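PDB 1WDI: S-adenosylmethionine:tRNA ribosyltransferase-isomerase from Thermus thermophilus, which probably transfers the ribose of S-adenosylmethionine to the 7-aminomethyl-7-deazaguanine base of tRNA and isomerizes it, giving epoxyqueuosine. Local coordinates for residues R262-A267 against V272-G277; V57-E62 against E241-A246; K43-L48 against A296-F301. All blocks are in the same frame, centred on the assembly; numbering follows the deposited sequence.

Contact 1 of 3, residues R262-A267 against V272-G277; sequences RALESA and VGVVAG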
loop_
_atom_site.group_PDB
_atom_site.type_symbol
_atom_site.label_atom_id
_atom_site.label_comp_id
_atom_site.label_asym_id
_atom_site.label_seq_id
_atom_site.Cartn_x
_atom_site.Cartn_y
_atom_site.Cartn_z
ATOM N N ARG A 262 3.748 7.329 -3.638
ATOM C CA ARG A 262 4.239 8.094 -2.490
ATOM C C ARG A 262 5.677 7.746 -2.115
ATOM O O ARG A 262 6.467 8.627 -1.784
ATOM C CB ARG A 262 3.319 7.869 -1.283
ATOM C CG ARG A 262 1.887 8.360 -1.488
ATOM C CD ARG A 262 0.977 7.889 -0.359
ATOM N NE ARG A 262 1.454 8.341 0.943
ATOM C CZ ARG A 262 0.881 8.031 2.102
ATOM N NH1 ARG A 262 -0.200 7.263 2.127
ATOM N NH2 ARG A 262 1.392 8.492 3.237
ATOM N N ALA A 263 6.020 6.463 -2.168
ATOM C CA ALA A 263 7.370 6.046 -1.825
ATOM C C ALA A 263 8.383 6.551 -2.850
ATOM O O ALA A 263 9.388 7.158 -2.477
ATOM C CB ALA A 263 7.442 4.526 -1.705
ATOM N N LEU A 264 8.120 6.322 -4.137
ATOM C CA LEU A 264 9.040 6.772 -5.186
ATOM C C LEU A 264 9.233 8.292 -5.196
ATOM O O LEU A 264 10.364 8.781 -5.259
ATOM C CB LEU A 264 8.559 6.311 -6.568
ATOM C CG LEU A 264 8.583 4.801 -6.849
ATOM C CD1 LEU A 264 8.004 4.519 -8.245
ATOM C CD2 LEU A 264 10.026 4.291 -6.765
ATOM N N GLU A 265 8.138 9.045 -5.138
ATOM C CA GLU A 265 8.244 10.501 -5.151
ATOM C C GLU A 265 8.952 11.039 -3.900
ATOM O O GLU A 265 9.697 12.007 -3.973
ATOM C CB GLU A 265 6.852 11.133 -5.296
ATOM C CG GLU A 265 6.158 10.859 -6.646
ATOM C CD GLU A 265 6.887 11.459 -7.848
ATOM O OE1 GLU A 265 7.443 12.569 -7.723
ATOM O OE2 GLU A 265 6.889 10.836 -8.933
ATOM N N SER A 266 8.729 10.400 -2.759
ATOM C CA SER A 266 9.370 10.824 -1.517
ATOM C C SER A 266 10.869 10.505 -1.504
ATOM O O SER A 266 11.656 11.201 -0.859
ATOM C CB SER A 266 8.708 10.142 -0.323
ATOM O OG SER A 266 9.464 10.370 0.857
ATOM N N ALA A 267 11.254 9.457 -2.225
ATOM C CA ALA A 267 12.648 9.022 -2.287
ATOM C C ALA A 267 13.468 9.737 -3.353
ATOM O O ALA A 267 14.666 9.499 -3.478
ATOM C CB ALA A 267 12.707 7.518 -2.524
ATOM N N VAL A 272 20.088 13.514 -8.238
ATOM C CA VAL A 272 20.409 12.118 -7.970
ATOM C C VAL A 272 19.398 11.140 -8.558
ATOM O O VAL A 272 19.767 10.195 -9.253
ATOM C CB VAL A 272 20.488 11.849 -6.443
ATOM C CG1 VAL A 272 20.751 10.369 -6.182
ATOM C CG2 VAL A 272 21.578 12.703 -5.814
ATOM N N GLY A 273 18.124 11.379 -8.266
ATOM C CA GLY A 273 17.069 10.495 -8.721
ATOM C C GLY A 273 16.543 9.819 -7.464
ATOM O O GLY A 273 16.678 10.370 -6.373
ATOM N N VAL A 274 15.962 8.632 -7.604
ATOM C CA VAL A 274 15.427 7.899 -6.459
ATOM C C VAL A 274 16.575 7.245 -5.693
ATOM O O VAL A 274 17.426 6.589 -6.295
ATOM C CB VAL A 274 14.426 6.805 -6.923
ATOM C CG1 VAL A 274 14.097 5.857 -5.774
ATOM C CG2 VAL A 274 13.148 7.462 -7.450
ATOM N N VAL A 275 16.602 7.421 -4.374
ATOM C CA VAL A 275 17.669 6.830 -3.567
ATOM C C VAL A 275 17.254 5.518 -2.920
ATOM O O VAL A 275 16.120 5.362 -2.455
ATOM C CB VAL A 275 18.168 7.795 -2.445
ATOM C CG1 VAL A 275 18.734 9.065 -3.060
ATOM C CG2 VAL A 275 17.045 8.129 -1.490
ATOM N N ALA A 276 18.188 4.573 -2.900
ATOM C CA ALA A 276 17.958 3.263 -2.307
ATOM C C ALA A 276 17.912 3.353 -0.793
ATOM O O ALA A 276 18.487 4.264 -0.196
ATOM C CB ALA A 276 19.064 2.302 -2.728
ATOM N N GLY A 277 17.208 2.413 -0.171
ATOM C CA GLY A 277 17.148 2.403 1.273
ATOM C C GLY A 277 15.829 2.756 1.920
ATOM O O GLY A 277 14.801 2.945 1.260
#
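The peptide carbonyl of Ala267 is the flat group that meets the second segment, and its oxygen receives the amide of Val275 (N to Ala267 O, 3.0 Å). The bond is fairly straight at hydrogen, 161°, but the donor stands 34° out of the carbonyl plane. Two carbon groups crowd the same oxygen. The CA of Val274 makes a CA-H...O contact at 3.5 Å from Ala267 O, and Val275 CG2 comes to 3.4 Å from it because this methyl lies between the backbone N and the carbonyl carbon (CG1 chi1 -61°). Beyond helix 258-266 the chain turns back through a two-stranded antiparallel hairpin, 268-269 with 273-274. Val272 and Gly273 both face Arg269 in a classic beta bulge, and the backbone angles of Gly273 are ones that would press a CB against the preceding carbonyl. Beside the polar link, Ala267 CB rests on Val274 CG1 at 3.9 Å, an apolar contact that Leu264 CD2 joins loosely, 4.5 Å from Val274 CG1. Separately, Val274 CG2 lies 3.8 Å from the carbonyl oxygen Leu264 O. Ile235 of strand 231-235 touches both Ala267 and Val274, and Val293 packs on Leu264 and Val274.

Contact 2 of 3, residues V57-E62 against E241-A246; sequences VLVFNE and EAVNRA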
loop_
_atom_site.group_PDB
_atom_site.type_symbol
_atom_site.label_atom_id
_atom_site.label_comp_id
_atom_site.label_asym_id
_atom_site.label_seq_id
_atom_site.Cartn_x
_atom_site.Cartn_y
_atom_site.Cartn_z
ATOM N N VAL A 57 8.869 0.013 -16.841
ATOM C CA VAL A 57 9.254 -0.488 -15.533
ATOM C C VAL A 57 8.026 -0.409 -14.638
ATOM O O VAL A 57 7.561 0.681 -14.290
ATOM C CB VAL A 57 10.387 0.343 -14.903
ATOM C CG1 VAL A 57 10.736 -0.224 -13.531
ATOM C CG2 VAL A 57 11.605 0.328 -15.806
ATOM N N LEU A 58 7.503 -1.575 -14.281
ATOM C CA LEU A 58 6.325 -1.674 -13.432
ATOM C C LEU A 58 6.805 -1.856 -11.990
ATOM O O LEU A 58 7.477 -2.838 -11.666
ATOM C CB LEU A 58 5.487 -2.871 -13.888
ATOM C CG LEU A 58 3.973 -2.923 -13.674
ATOM C CD1 LEU A 58 3.317 -1.639 -14.153
ATOM C CD2 LEU A 58 3.416 -4.118 -14.443
ATOM N N VAL A 59 6.470 -0.897 -11.135
ATOM C CA VAL A 59 6.882 -0.936 -9.735
ATOM C C VAL A 59 5.692 -1.202 -8.808
ATOM O O VAL A 59 4.697 -0.468 -8.831
ATOM C CB VAL A 59 7.567 0.402 -9.326
ATOM C CG1 VAL A 59 8.105 0.312 -7.906
ATOM C CG2 VAL A 59 8.701 0.716 -10.286
ATOM N N PHE A 60 5.815 -2.258 -8.004
ATOM C CA PHE A 60 4.787 -2.671 -7.052
ATOM C C PHE A 60 5.299 -2.490 -5.635
ATOM O O PHE A 60 6.478 -2.216 -5.407
ATOM C CB PHE A 60 4.461 -4.168 -7.163
ATOM C CG PHE A 60 4.066 -4.627 -8.535
ATOM C CD1 PHE A 60 5.022 -4.793 -9.534
ATOM C CD2 PHE A 60 2.745 -4.955 -8.808
ATOM C CE1 PHE A 60 4.661 -5.288 -10.789
ATOM C CE2 PHE A 60 2.374 -5.450 -10.068
ATOM C CZ PHE A 60 3.335 -5.616 -11.052
ATOM N N ASN A 61 4.404 -2.686 -4.679
ATOM C CA ASN A 61 4.793 -2.619 -3.285
ATOM C C ASN A 61 4.439 -3.968 -2.670
ATOM O O ASN A 61 3.379 -4.529 -2.942
ATOM C CB ASN A 61 4.055 -1.487 -2.561
ATOM C CG ASN A 61 2.797 -1.957 -1.862
ATOM O OD1 ASN A 61 2.860 -2.632 -0.832
ATOM N ND2 ASN A 61 1.642 -1.601 -2.419
ATOM N N GLU A 62 5.349 -4.515 -1.879
ATOM C CA GLU A 62 5.084 -5.771 -1.195
ATOM C C GLU A 62 5.281 -5.464 0.277
ATOM O O GLU A 62 6.365 -5.067 0.693
ATOM C CB GLU A 62 6.042 -6.879 -1.649
ATOM C CG GLU A 62 7.513 -6.503 -1.672
ATOM C CD GLU A 62 8.409 -7.697 -1.959
ATOM O OE1 GLU A 62 8.056 -8.520 -2.832
ATOM O OE2 GLU A 62 9.472 -7.810 -1.316
ATOM N N GLU A 241 18.121 1.600 -8.631
ATOM C CA GLU A 241 18.981 1.610 -9.808
ATOM C C GLU A 241 18.190 1.428 -11.107
ATOM O O GLU A 241 18.462 2.097 -12.108
ATOM C CB GLU A 241 20.058 0.523 -9.679
ATOM C CG GLU A 241 20.971 0.400 -10.886
ATOM C CD GLU A 241 22.147 -0.518 -10.630
ATOM O OE1 GLU A 241 21.977 -1.523 -9.909
ATOM O OE2 GLU A 241 23.245 -0.242 -11.157
ATOM N N ALA A 242 17.207 0.535 -11.088
ATOM C CA ALA A 242 16.395 0.277 -12.279
ATOM C C ALA A 242 15.515 1.473 -12.659
ATOM O O ALA A 242 15.316 1.759 -13.843
ATOM C CB ALA A 242 15.522 -0.959 -12.060
ATOM N N VAL A 243 14.993 2.168 -11.656
ATOM C CA VAL A 243 14.142 3.329 -11.901
ATOM C C VAL A 243 14.955 4.485 -12.476
ATOM O O VAL A 243 14.533 5.142 -13.432
ATOM C CB VAL A 243 13.437 3.791 -10.599
ATOM C CG1 VAL A 243 12.831 5.171 -10.784
ATOM C CG2 VAL A 243 12.345 2.789 -10.224
ATOM N N ASN A 244 16.127 4.731 -11.904
ATOM C CA ASN A 244 16.960 5.822 -12.384
ATOM C C ASN A 244 17.518 5.562 -13.775
ATOM O O ASN A 244 17.590 6.476 -14.598
ATOM C CB ASN A 244 18.087 6.103 -11.388
ATOM C CG ASN A 244 17.558 6.536 -10.039
ATOM O OD1 ASN A 244 16.551 7.241 -9.961
ATOM N ND2 ASN A 244 18.231 6.121 -8.968
ATOM N N ARG A 245 17.901 4.320 -14.054
ATOM C CA ARG A 245 18.418 3.996 -15.380
ATOM C C ARG A 245 17.286 4.142 -16.405
ATOM O O ARG A 245 17.494 4.639 -17.509
ATOM C CB ARG A 245 18.993 2.567 -15.389
ATOM C CG ARG A 245 19.596 2.119 -16.719
ATOM C CD ARG A 245 20.615 0.990 -16.511
ATOM N NE ARG A 245 20.100 -0.019 -15.589
ATOM C CZ ARG A 245 19.233 -0.971 -15.919
ATOM N NH1 ARG A 245 18.786 -1.067 -17.163
ATOM N NH2 ARG A 245 18.785 -1.808 -14.991
ATOM N N ALA A 246 16.082 3.717 -16.039
ATOM C CA ALA A 246 14.938 3.828 -16.947
ATOM C C ALA A 246 14.678 5.296 -17.295
ATOM O O ALA A 246 14.462 5.642 -18.460
ATOM C CB ALA A 246 13.698 3.215 -16.310
#
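Val57, Val59 and Val243 share one rotamer, with CG1 anti to the backbone N (chi1 180°, -175° and 166°), and in each the branch that reaches across is the other methyl, CG2, which lies anti to the carbonyl carbon. At one end of the contact Val57 CG2 comes down on the methyl of Ala246, with 3.6 Å between Val57 CG2 and Ala246 CB. The same methyl also approaches the helix backbone one turn earlier, 4.4 Å from Ala242 O. Further along the strand, Val59 and Val243 meet methyl to methyl, CG2 to CG2 at 4.2 Å, their side chains crossing at about a right angle. Ala242 and Ala246, four residues apart on the helix, both direct CB at the strand. This is a helix lying on one face of the large mixed sheet: the axes of 57-62 and 241-246 approach to 9.8 Å and run in broadly opposed directions. Strand 57-73 lies inside that sheet at this point, hydrogen-bonded through Val57 and Val59 to strand 253-256 and its approach and through Leu58 to strand 203-211. Val59 also touches Val260 of helix 258-266, so two successive helices share this face. Leu58 and Phe60, the intervening residues, serve the other face, where the ring of Phe60 stacks with Phe206 and meets Phe189 edge-to-face. No hydrogen bond passes between strand 57-62 and helix 241-246.

Contact 3 of 3, residues K43-L48 against A296-F301; sequences KRVRDL and ALFTNF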
loop_
_atom_site.group_PDB
_atom_site.type_symbol
_atom_site.label_atom_id
_atom_site.label_comp_id
_atom_site.label_asym_id
_atom_site.label_seq_id
_atom_site.Cartn_x
_atom_site.Cartn_y
_atom_site.Cartn_z
ATOM N N LYS A 43 -11.560 -1.547 -20.677
ATOM C CA LYS A 43 -10.931 -2.859 -20.747
ATOM C C LYS A 43 -11.066 -3.654 -19.459
ATOM O O LYS A 43 -11.965 -3.427 -18.645
ATOM C CB LYS A 43 -9.436 -2.685 -21.053
ATOM C CG LYS A 43 -9.126 -2.019 -22.396
ATOM C CD LYS A 43 -9.217 -3.028 -23.535
ATOM C CE LYS A 43 -9.152 -2.343 -24.895
ATOM N NZ LYS A 43 -9.127 -3.342 -26.005
ATOM N N ARG A 44 -10.159 -4.609 -19.309
ATOM C CA ARG A 44 -10.076 -5.445 -18.124
ATOM C C ARG A 44 -8.610 -5.405 -17.725
ATOM O O ARG A 44 -7.754 -5.079 -18.546
ATOM C CB ARG A 44 -10.547 -6.872 -18.441
ATOM C CG ARG A 44 -12.072 -6.937 -18.473
ATOM C CD ARG A 44 -12.681 -8.268 -18.886
ATOM N NE ARG A 44 -14.129 -8.172 -18.705
ATOM C CZ ARG A 44 -15.018 -9.063 -19.124
ATOM N NH1 ARG A 44 -14.628 -10.155 -19.769
ATOM N NH2 ARG A 44 -16.306 -8.855 -18.900
ATOM N N VAL A 45 -8.319 -5.691 -16.463
ATOM C CA VAL A 45 -6.940 -5.674 -15.997
ATOM C C VAL A 45 -6.064 -6.597 -16.838
ATOM O O VAL A 45 -4.902 -6.288 -17.103
ATOM C CB VAL A 45 -6.853 -6.097 -14.508
ATOM C CG1 VAL A 45 -5.394 -6.239 -14.084
ATOM C CG2 VAL A 45 -7.561 -5.061 -13.637
ATOM N N ARG A 46 -6.620 -7.724 -17.275
ATOM C CA ARG A 46 -5.836 -8.655 -18.078
ATOM C C ARG A 46 -5.356 -8.029 -19.392
ATOM O O ARG A 46 -4.453 -8.556 -20.041
ATOM C CB ARG A 46 -6.640 -9.929 -18.373
ATOM C CG ARG A 46 -7.728 -9.769 -19.418
ATOM C CD ARG A 46 -8.382 -11.113 -19.728
ATOM N NE ARG A 46 -7.396 -12.166 -19.974
ATOM C CZ ARG A 46 -6.624 -12.255 -21.054
ATOM N NH1 ARG A 46 -6.707 -11.348 -22.019
ATOM N NH2 ARG A 46 -5.763 -13.261 -21.169
ATOM N N ASP A 47 -5.945 -6.898 -19.779
ATOM C CA ASP A 47 -5.549 -6.234 -21.022
ATOM C C ASP A 47 -4.384 -5.271 -20.863
ATOM O O ASP A 47 -3.935 -4.665 -21.838
ATOM C CB ASP A 47 -6.733 -5.478 -21.623
ATOM C CG ASP A 47 -7.819 -6.402 -22.091
ATOM O OD1 ASP A 47 -7.483 -7.367 -22.793
ATOM O OD2 ASP A 47 -9.000 -6.165 -21.761
ATOM N N LEU A 48 -3.894 -5.136 -19.637
ATOM C CA LEU A 48 -2.781 -4.240 -19.348
ATOM C C LEU A 48 -1.600 -4.338 -20.329
ATOM O O LEU A 48 -1.054 -3.314 -20.745
ATOM C CB LEU A 48 -2.293 -4.472 -17.912
ATOM C CG LEU A 48 -1.161 -3.581 -17.386
ATOM C CD1 LEU A 48 -1.587 -2.110 -17.412
ATOM C CD2 LEU A 48 -0.800 -4.016 -15.962
ATOM N N ALA A 296 3.242 6.833 -15.202
ATOM C CA ALA A 296 1.911 6.273 -15.428
ATOM C C ALA A 296 1.458 5.662 -14.121
ATOM O O ALA A 296 2.286 5.253 -13.314
ATOM C CB ALA A 296 1.951 5.207 -16.535
ATOM N N LEU A 297 0.149 5.584 -13.917
ATOM C CA LEU A 297 -0.377 5.054 -12.667
ATOM C C LEU A 297 -1.522 4.066 -12.821
ATOM O O LEU A 297 -2.512 4.357 -13.491
ATOM C CB LEU A 297 -0.854 6.211 -11.774
ATOM C CG LEU A 297 -1.546 5.848 -10.454
ATOM C CD1 LEU A 297 -0.570 5.098 -9.552
ATOM C CD2 LEU A 297 -2.025 7.124 -9.749
ATOM N N PHE A 298 -1.365 2.906 -12.186
ATOM C CA PHE A 298 -2.373 1.854 -12.167
ATOM C C PHE A 298 -2.882 1.963 -10.733
ATOM O O PHE A 298 -2.110 1.783 -9.787
ATOM C CB PHE A 298 -1.725 0.484 -12.387
ATOM C CG PHE A 298 -2.697 -0.663 -12.349
ATOM C CD1 PHE A 298 -3.265 -1.154 -13.526
ATOM C CD2 PHE A 298 -3.054 -1.250 -11.140
ATOM C CE1 PHE A 298 -4.177 -2.217 -13.496
ATOM C CE2 PHE A 298 -3.963 -2.310 -11.093
ATOM C CZ PHE A 298 -4.526 -2.796 -12.278
ATOM N N THR A 299 -4.165 2.259 -10.558
ATOM C CA THR A 299 -4.697 2.430 -9.212
ATOM C C THR A 299 -6.196 2.138 -9.158
ATOM O O THR A 299 -6.871 2.100 -10.189
ATOM C CB THR A 299 -4.425 3.890 -8.737
ATOM O OG1 THR A 299 -4.824 4.056 -7.369
ATOM C CG2 THR A 299 -5.185 4.871 -9.606
ATOM N N ASN A 300 -6.721 1.929 -7.959
ATOM C CA ASN A 300 -8.150 1.656 -7.824
ATOM C C ASN A 300 -8.970 2.925 -8.012
ATOM O O ASN A 300 -8.428 4.010 -8.240
ATOM C CB ASN A 300 -8.479 1.092 -6.434
ATOM C CG ASN A 300 -7.849 -0.263 -6.176
ATOM O OD1 ASN A 300 -7.619 -1.044 -7.095
ATOM N ND2 ASN A 300 -7.593 -0.558 -4.909
ATOM N N PHE A 301 -10.287 2.767 -7.924
ATOM C CA PHE A 301 -11.213 3.888 -8.004
ATOM C C PHE A 301 -11.426 4.267 -6.537
ATOM O O PHE A 301 -11.923 3.466 -5.737
ATOM C CB PHE A 301 -12.537 3.465 -8.651
ATOM C CG PHE A 301 -12.477 3.376 -10.158
ATOM C CD1 PHE A 301 -12.231 2.158 -10.795
ATOM C CD2 PHE A 301 -12.654 4.519 -10.940
ATOM C CE1 PHE A 301 -12.162 2.078 -12.189
ATOM C CE2 PHE A 301 -12.585 4.452 -12.337
ATOM C CZ PHE A 301 -12.338 3.227 -12.961
#
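The ring of Phe298 reaches out from strand 296-300 and is met obliquely by two aliphatic side chains of segment 43-48. Val45 lies across its end at about a right angle and straddles CZ with both methyls: Val45 CG1 and CG2 are each 4.0 Å from Phe298 CZ. Leu48 takes the flank nearer the strand, its CD1 4.3 Å from Phe298 CD1. The long reach depends on the torsions of the phenylalanine, whose CG stands anti to the backbone N (chi1 179°), carrying the ring so far from the strand that the nearest CA atoms of the segments, those of Leu48 and Phe298, remain 9.4 Å apart.

Val45 and Leu48 are brought to the same ring by a 3-10 turn, 45-47, which follows strand 40-44 and leads toward helix 48-51. The backbone bond from Leu48 N to Val45 O closes this turn. Its start is held by Asp47, whose OD2 accepts the amide of Arg44 (N to Asp47 OD2, 3.1 Å) on the anti side of the carboxylate, while Asp47 N returns a bond to Arg44 O. Elsewhere the ring is enclosed by Phe189, edge-to-face, by Ala341 of strand 341-344 and by Val256 of strand 253-256. The contact therefore joins the turn after an outlying strand to an interior strand of the mixed sheet, between 253-256 and 341-344, through one aromatic side chain. With no directional bond across it, the join rests on the packing of buried carbon against carbon and probably on the exclusion of water.

Contacts 2 and 3 are core throughout, whereas contact 1 is buried at Leu264, Ala267 and Val274 but partly exposed at Gly273 and Val275. Contact 1 alone has a hydrogen bond between its segments; contacts 2 and 3 have none and rest on apolar side chains. Contacts 1 and 2 are neighbours, with centres about 10 Å apart. Asn244 of the helix in contact 2 probably accepts a hydrogen bond from the hairpin strand of contact 1 (Val274 N to Asn244 OD1, 2.8 Å), and Val243 and Val274 pack together. Contacts 2 and 3 reach the same mixed sheet, through strands 57-73 and 296-300, which both pair with strand 253-256. Contact 1 is local in sequence; the others join distant parts of the chain.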